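Local coordinates for alkylhalidase CmlS (Streptomyces venezuelae, PDB 3I3L), which is a flavin-dependent halogenase of chloramphenicol biosynthesis that carries covalently bound FAD, at residues A316-D321 and E365-Y370. Numbering follows the deposited sequence.
Sequences AACFTD and EAYEQY. With FAD (flavin-adenine dinucleotide), chain B.
Two tyrosines one helical turn apart, Tyr-367 and Tyr-370, reach from helix 352-382 to the back of a loop whose other side meets the flavin, and one of them donates a short hydrogen bond to main chain: Tyr-370 OH lies 2.5 Å from Asp-321 O. In the FAD-binding fold of flavin-dependent halogenases, with its Rossmann-type sheet, residues 316-321 lie in the loop between strand 310-312 and helix 327-347, an example of a cofactor loop backed by a long helix. The loop alternates. The CB atoms of Cys-318 and Thr-320 point toward the helix, whereas that of Phe-319 points away; the Phe-319 side chain, its CG anti to the backbone N (chi1 -176°), brings CZ to 3.8 Å from FAD C9 at the ring edge. Phe-319 also touches Asp-297, the residue covalently joined to the flavin. On the helix side, Cys-318 SG sits obliquely beside the Tyr-367 ring, 3.8 Å from CD1, a sulfur-aromatic contact. The same ring turns its edge to the backbone, with CE1 3.4 Å from Phe-319 O. Thr-320 fits between the tyrosines: its CG2 approaches Tyr-367 CD1 at 4.0 Å, while CB rests obliquely against Tyr-370 CE2 at 3.7 Å. Asp-321 directs its carboxylate elsewhere, OD2 bonding to Tyr-378 and Asn-205 and OD1 to the amide of Leu-323. A phenylalanine in place of Tyr-370 would probably leave the buried carbonyl of Asp-321 without this donor and the amide of Phe-324 without its acceptor. That hydroxyl thus joins two points of the loop to the helix, and it meets Asp-321 O almost head-on, with a C=O...OH angle of 163°.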
ATOM      1  N   ALA A 316       0.235 -12.125   5.763  1.00 22.35           N
ATOM      2  CA  ALA A 316       1.084 -13.295   5.958  1.00 21.64           C
ATOM      3  C   ALA A 316       2.539 -12.949   5.643  1.00 21.39           C
ATOM      4  O   ALA A 316       3.466 -13.562   6.190  1.00 20.49           O
ATOM      5  CB  ALA A 316       0.593 -14.537   5.071  1.00 22.30           C
ATOM      6  N   ALA A 317       2.738 -11.979   4.738  1.00 21.89           N
ATOM      7  CA  ALA A 317       4.093 -11.516   4.347  1.00 21.81           C
ATOM      8  C   ALA A 317       4.548 -10.335   5.203  1.00 21.64           C
ATOM      9  O   ALA A 317       5.606 -10.374   5.818  1.00 19.39           O
ATOM     10  CB  ALA A 317       4.115 -11.095   2.843  1.00 21.36           C
ATOM     11  N   CYS A 318       3.755  -9.261   5.222  1.00 22.79           N
ATOM     12  CA  CYS A 318       4.155  -8.085   5.943  1.00 21.22           C
ATOM     13  C   CYS A 318       2.950  -7.313   6.318  1.00 22.01           C
ATOM     14  O   CYS A 318       1.905  -7.533   5.728  1.00 20.97           O
ATOM     15  CB  CYS A 318       5.151  -7.234   5.124  1.00 21.50           C
ATOM     16  SG  CYS A 318       4.454  -6.502   3.612  1.00 26.15           S
ATOM     17  N   PHE A 319       3.086  -6.421   7.318  1.00 22.25           N
ATOM     18  CA  PHE A 319       1.975  -5.612   7.854  1.00 21.18           C
ATOM     19  C   PHE A 319       2.437  -4.151   7.979  1.00 23.35           C
ATOM     20  O   PHE A 319       3.554  -3.840   8.461  1.00 23.73           O
ATOM     21  CB  PHE A 319       1.523  -6.098   9.235  1.00 21.88           C
ATOM     22  CG  PHE A 319       0.329  -5.353   9.768  1.00 22.00           C
ATOM     23  CD1 PHE A 319      -0.940  -5.782   9.453  1.00 23.10           C
ATOM     24  CD2 PHE A 319       0.481  -4.183  10.520  1.00 22.67           C
ATOM     25  CE1 PHE A 319      -2.063  -5.079   9.860  1.00 25.90           C
ATOM     26  CE2 PHE A 319      -0.623  -3.475  10.975  1.00 23.55           C
ATOM     27  CZ  PHE A 319      -1.911  -3.925  10.662  1.00 24.16           C
ATOM     28  N   THR A 320       1.607  -3.253   7.476  1.00 24.76           N
ATOM     29  CA  THR A 320       1.950  -1.855   7.373  1.00 24.56           C
ATOM     30  C   THR A 320       0.981  -1.150   8.294  1.00 23.75           C
ATOM     31  O   THR A 320      -0.200  -1.495   8.311  1.00 21.56           O
ATOM     32  CB  THR A 320       1.734  -1.323   5.883  1.00 26.39           C
ATOM     33  OG1 THR A 320       0.460  -1.824   5.386  1.00 31.35           O
ATOM     34  CG2 THR A 320       2.809  -1.794   4.949  1.00 26.78           C
ATOM     35  N   ASP A 321       1.497  -0.203   9.090  1.00 26.63           N
ATOM     36  CA  ASP A 321       0.698   0.741   9.888  1.00 27.51           C
ATOM     37  C   ASP A 321      -0.419   1.284   9.034  1.00 27.96           C
ATOM     38  O   ASP A 321      -0.172   1.853   7.964  1.00 29.15           O
ATOM     39  CB  ASP A 321       1.628   1.910  10.276  1.00 29.91           C
ATOM     40  CG  ASP A 321       0.939   2.941  11.157  1.00 35.59           C
ATOM     41  OD1 ASP A 321      -0.228   3.310  10.859  1.00 33.66           O
ATOM     42  OD2 ASP A 321       1.575   3.391  12.154  1.00 36.57           O
ATOM     43  N   GLU A 365      10.407  -3.564  -1.589  1.00 27.99           N
ATOM     44  CA  GLU A 365      10.506  -2.172  -1.941  1.00 31.34           C
ATOM     45  C   GLU A 365       9.207  -1.437  -1.610  1.00 31.17           C
ATOM     46  O   GLU A 365       9.273  -0.304  -1.153  1.00 32.31           O
ATOM     47  CB  GLU A 365      10.811  -2.000  -3.427  1.00 31.27           C
ATOM     48  CG  GLU A 365      12.239  -2.488  -3.761  1.00 40.71           C
ATOM     49  CD  GLU A 365      12.699  -2.147  -5.181  1.00 45.32           C
ATOM     50  OE1 GLU A 365      11.828  -1.794  -6.032  1.00 44.87           O
ATOM     51  OE2 GLU A 365      13.934  -2.235  -5.402  1.00 43.31           O
ATOM     52  N   ALA A 366       8.047  -2.070  -1.831  1.00 28.28           N
ATOM     53  CA  ALA A 366       6.746  -1.449  -1.432  1.00 28.53           C
ATOM     54  C   ALA A 366       6.701  -1.217   0.080  1.00 29.33           C
ATOM     55  O   ALA A 366       6.316  -0.123   0.550  1.00 30.16           O
ATOM     56  CB  ALA A 366       5.620  -2.269  -1.862  1.00 26.95           C
ATOM     57  N   TYR A 367       7.153  -2.219   0.835  1.00 27.89           N
ATOM     58  CA  TYR A 367       7.080  -2.201   2.300  1.00 27.75           C
ATOM     59  C   TYR A 367       8.013  -1.097   2.854  1.00 29.77           C
ATOM     60  O   TYR A 367       7.608  -0.264   3.655  1.00 29.83           O
ATOM     61  CB  TYR A 367       7.503  -3.562   2.896  1.00 25.78           C
ATOM     62  CG  TYR A 367       7.555  -3.500   4.387  1.00 23.76           C
ATOM     63  CD1 TYR A 367       6.375  -3.637   5.139  1.00 21.95           C
ATOM     64  CD2 TYR A 367       8.775  -3.242   5.074  1.00 25.01           C
ATOM     65  CE1 TYR A 367       6.378  -3.561   6.535  1.00 23.38           C
ATOM     66  CE2 TYR A 367       8.783  -3.165   6.510  1.00 25.71           C
ATOM     67  CZ  TYR A 367       7.551  -3.329   7.201  1.00 24.81           C
ATOM     68  OH  TYR A 367       7.504  -3.258   8.585  1.00 30.16           O
ATOM     69  N   GLU A 368       9.260  -1.117   2.409  1.00 32.56           N
ATOM     70  CA  GLU A 368      10.279  -0.232   2.890  1.00 35.22           C
ATOM     71  C   GLU A 368       9.966   1.237   2.571  1.00 36.59           C
ATOM     72  O   GLU A 368      10.292   2.139   3.342  1.00 39.27           O
ATOM     73  CB  GLU A 368      11.659  -0.656   2.357  1.00 36.25           C
ATOM     74  CG  GLU A 368      12.336  -1.707   3.296  1.00 43.21           C
ATOM     75  CD  GLU A 368      13.648  -2.300   2.722  1.00 48.09           C
ATOM     76  OE1 GLU A 368      14.251  -1.680   1.819  1.00 51.11           O
ATOM     77  OE2 GLU A 368      14.080  -3.386   3.185  1.00 46.76           O
ATOM     78  N   GLN A 369       9.302   1.495   1.472  1.00 35.69           N
ATOM     79  CA  GLN A 369       9.112   2.858   1.109  1.00 36.89           C
ATOM     80  C   GLN A 369       7.803   3.416   1.743  1.00 36.54           C
ATOM     81  O   GLN A 369       7.673   4.620   1.986  1.00 36.27           O
ATOM     82  CB  GLN A 369       9.119   2.976  -0.404  1.00 37.08           C
ATOM     83  CG  GLN A 369       7.771   3.222  -1.006  1.00 43.30           C
ATOM     84  CD  GLN A 369       7.881   3.412  -2.507  1.00 54.92           C
ATOM     85  OE1 GLN A 369       8.894   3.005  -3.123  1.00 55.57           O
ATOM     86  NE2 GLN A 369       6.856   4.053  -3.110  1.00 54.86           N
ATOM     87  N   TYR A 370       6.834   2.555   2.015  1.00 32.74           N
ATOM     88  CA  TYR A 370       5.731   2.980   2.801  1.00 33.31           C
ATOM     89  C   TYR A 370       6.240   3.350   4.226  1.00 34.12           C
ATOM     90  O   TYR A 370       5.747   4.320   4.851  1.00 32.81           O
ATOM     91  CB  TYR A 370       4.675   1.881   2.910  1.00 31.59           C
ATOM     92  CG  TYR A 370       3.556   2.298   3.760  1.00 33.49           C
ATOM     93  CD1 TYR A 370       2.591   3.215   3.270  1.00 38.75           C
ATOM     94  CD2 TYR A 370       3.437   1.848   5.095  1.00 32.52           C
ATOM     95  CE1 TYR A 370       1.542   3.659   4.091  1.00 40.36           C
ATOM     96  CE2 TYR A 370       2.378   2.295   5.939  1.00 31.53           C
ATOM     97  CZ  TYR A 370       1.434   3.191   5.425  1.00 37.35           C
ATOM     98  OH  TYR A 370       0.339   3.616   6.195  1.00 35.24           O
TER
HETATM   99  PA  FAD B 600      -6.876 -11.449   6.497  1.00 22.91           P
HETATM  100  O1A FAD B 600      -6.496 -11.580   7.953  1.00 23.40           O
HETATM  101  O2A FAD B 600      -7.877 -10.399   6.161  1.00 26.26           O
HETATM  102  O5B FAD B 600      -7.421 -12.903   5.990  1.00 28.34           O
HETATM  103  C5B FAD B 600      -6.730 -14.086   6.335  1.00 26.26           C
HETATM  104  C4B FAD B 600      -7.690 -15.287   6.484  1.00 24.76           C
HETATM  105  O4B FAD B 600      -6.882 -16.461   6.733  1.00 25.06           O
HETATM  106  C3B FAD B 600      -8.630 -15.152   7.658  1.00 27.75           C
HETATM  107  O3B FAD B 600      -9.951 -15.186   7.210  1.00 28.16           O
HETATM  108  C2B FAD B 600      -8.332 -16.369   8.545  1.00 29.50           C
HETATM  109  O2B FAD B 600      -9.507 -16.971   8.990  1.00 32.68           O
HETATM  110  C1B FAD B 600      -7.566 -17.308   7.626  1.00 25.25           C
HETATM  111  N9A FAD B 600      -6.587 -18.197   8.223  1.00 28.90           N
HETATM  112  C8A FAD B 600      -5.634 -17.884   9.146  1.00 29.05           C
HETATM  113  N7A FAD B 600      -4.907 -18.992   9.408  1.00 29.98           N
HETATM  114  C5A FAD B 600      -5.433 -20.036   8.728  1.00 28.89           C
HETATM  115  C6A FAD B 600      -5.084 -21.372   8.658  1.00 28.67           C
HETATM  116  N6A FAD B 600      -4.057 -21.845   9.340  1.00 26.64           N
HETATM  117  N1A FAD B 600      -5.801 -22.179   7.815  1.00 31.62           N
HETATM  118  C2A FAD B 600      -6.863 -21.705   7.086  1.00 24.68           C
HETATM  119  N3A FAD B 600      -7.184 -20.384   7.158  1.00 27.36           N
HETATM  120  C4A FAD B 600      -6.483 -19.556   7.964  1.00 28.32           C
HETATM  121  N1  FAD B 600      -6.521  -2.305   5.704  1.00 24.52           N
HETATM  122  C2  FAD B 600      -7.109  -1.462   4.776  1.00 25.22           C
HETATM  123  O2  FAD B 600      -6.944  -1.720   3.592  1.00 28.21           O
HETATM  124  N3  FAD B 600      -7.828  -0.363   5.165  1.00 23.49           N
HETATM  125  C4  FAD B 600      -7.991  -0.067   6.492  1.00 26.99           C
HETATM  126  O4  FAD B 600      -8.684   0.947   6.824  1.00 30.83           O
HETATM  127  C4X FAD B 600      -7.376  -0.891   7.437  1.00 26.78           C
HETATM  128  N5  FAD B 600      -7.533  -0.635   8.772  1.00 26.06           N
HETATM  129  C5X FAD B 600      -7.012  -1.513   9.694  1.00 24.75           C
HETATM  130  C6  FAD B 600      -7.156  -1.253  11.065  1.00 24.65           C
HETATM  131  C7  FAD B 600      -6.566  -2.090  11.981  1.00 28.65           C
HETATM  132  C7M FAD B 600      -6.719  -1.850  13.464  1.00 30.27           C
HETATM  133  C8  FAD B 600      -5.884  -3.210  11.516  1.00 31.68           C
HETATM  134  C8M FAD B 600      -5.321  -4.192  12.465  1.00 29.10           C
HETATM  135  C9  FAD B 600      -5.692  -3.461  10.153  1.00 27.49           C
HETATM  136  C9A FAD B 600      -6.283  -2.585   9.256  1.00 24.94           C
HETATM  137  N10 FAD B 600      -6.142  -2.876   7.929  1.00 22.58           N
HETATM  138  C10 FAD B 600      -6.636  -2.019   7.020  1.00 23.96           C
HETATM  139  C1' FAD B 600      -5.219  -3.997   7.594  1.00 21.76           C
HETATM  140  C2' FAD B 600      -5.941  -5.031   6.763  1.00 22.77           C
HETATM  141  O2' FAD B 600      -7.107  -5.351   7.409  1.00 26.99           O
HETATM  142  C3' FAD B 600      -5.147  -6.266   6.432  1.00 24.44           C
HETATM  143  O3' FAD B 600      -3.992  -5.898   5.711  1.00 22.10           O
HETATM  144  C4' FAD B 600      -5.980  -7.236   5.530  1.00 23.57           C
HETATM  145  O4' FAD B 600      -7.058  -7.798   6.228  1.00 21.84           O
HETATM  146  C5' FAD B 600      -5.100  -8.394   5.079  1.00 19.55           C
HETATM  147  O5' FAD B 600      -5.806  -9.234   4.211  1.00 23.74           O
HETATM  148  P   FAD B 600      -5.323 -10.738   4.180  1.00 21.58           P
HETATM  149  O1P FAD B 600      -3.815 -10.779   4.076  1.00 20.89           O
HETATM  150  O2P FAD B 600      -6.147 -11.513   3.157  1.00 28.18           O
HETATM  151  O3P FAD B 600      -5.540 -11.300   5.681  1.00 20.22           O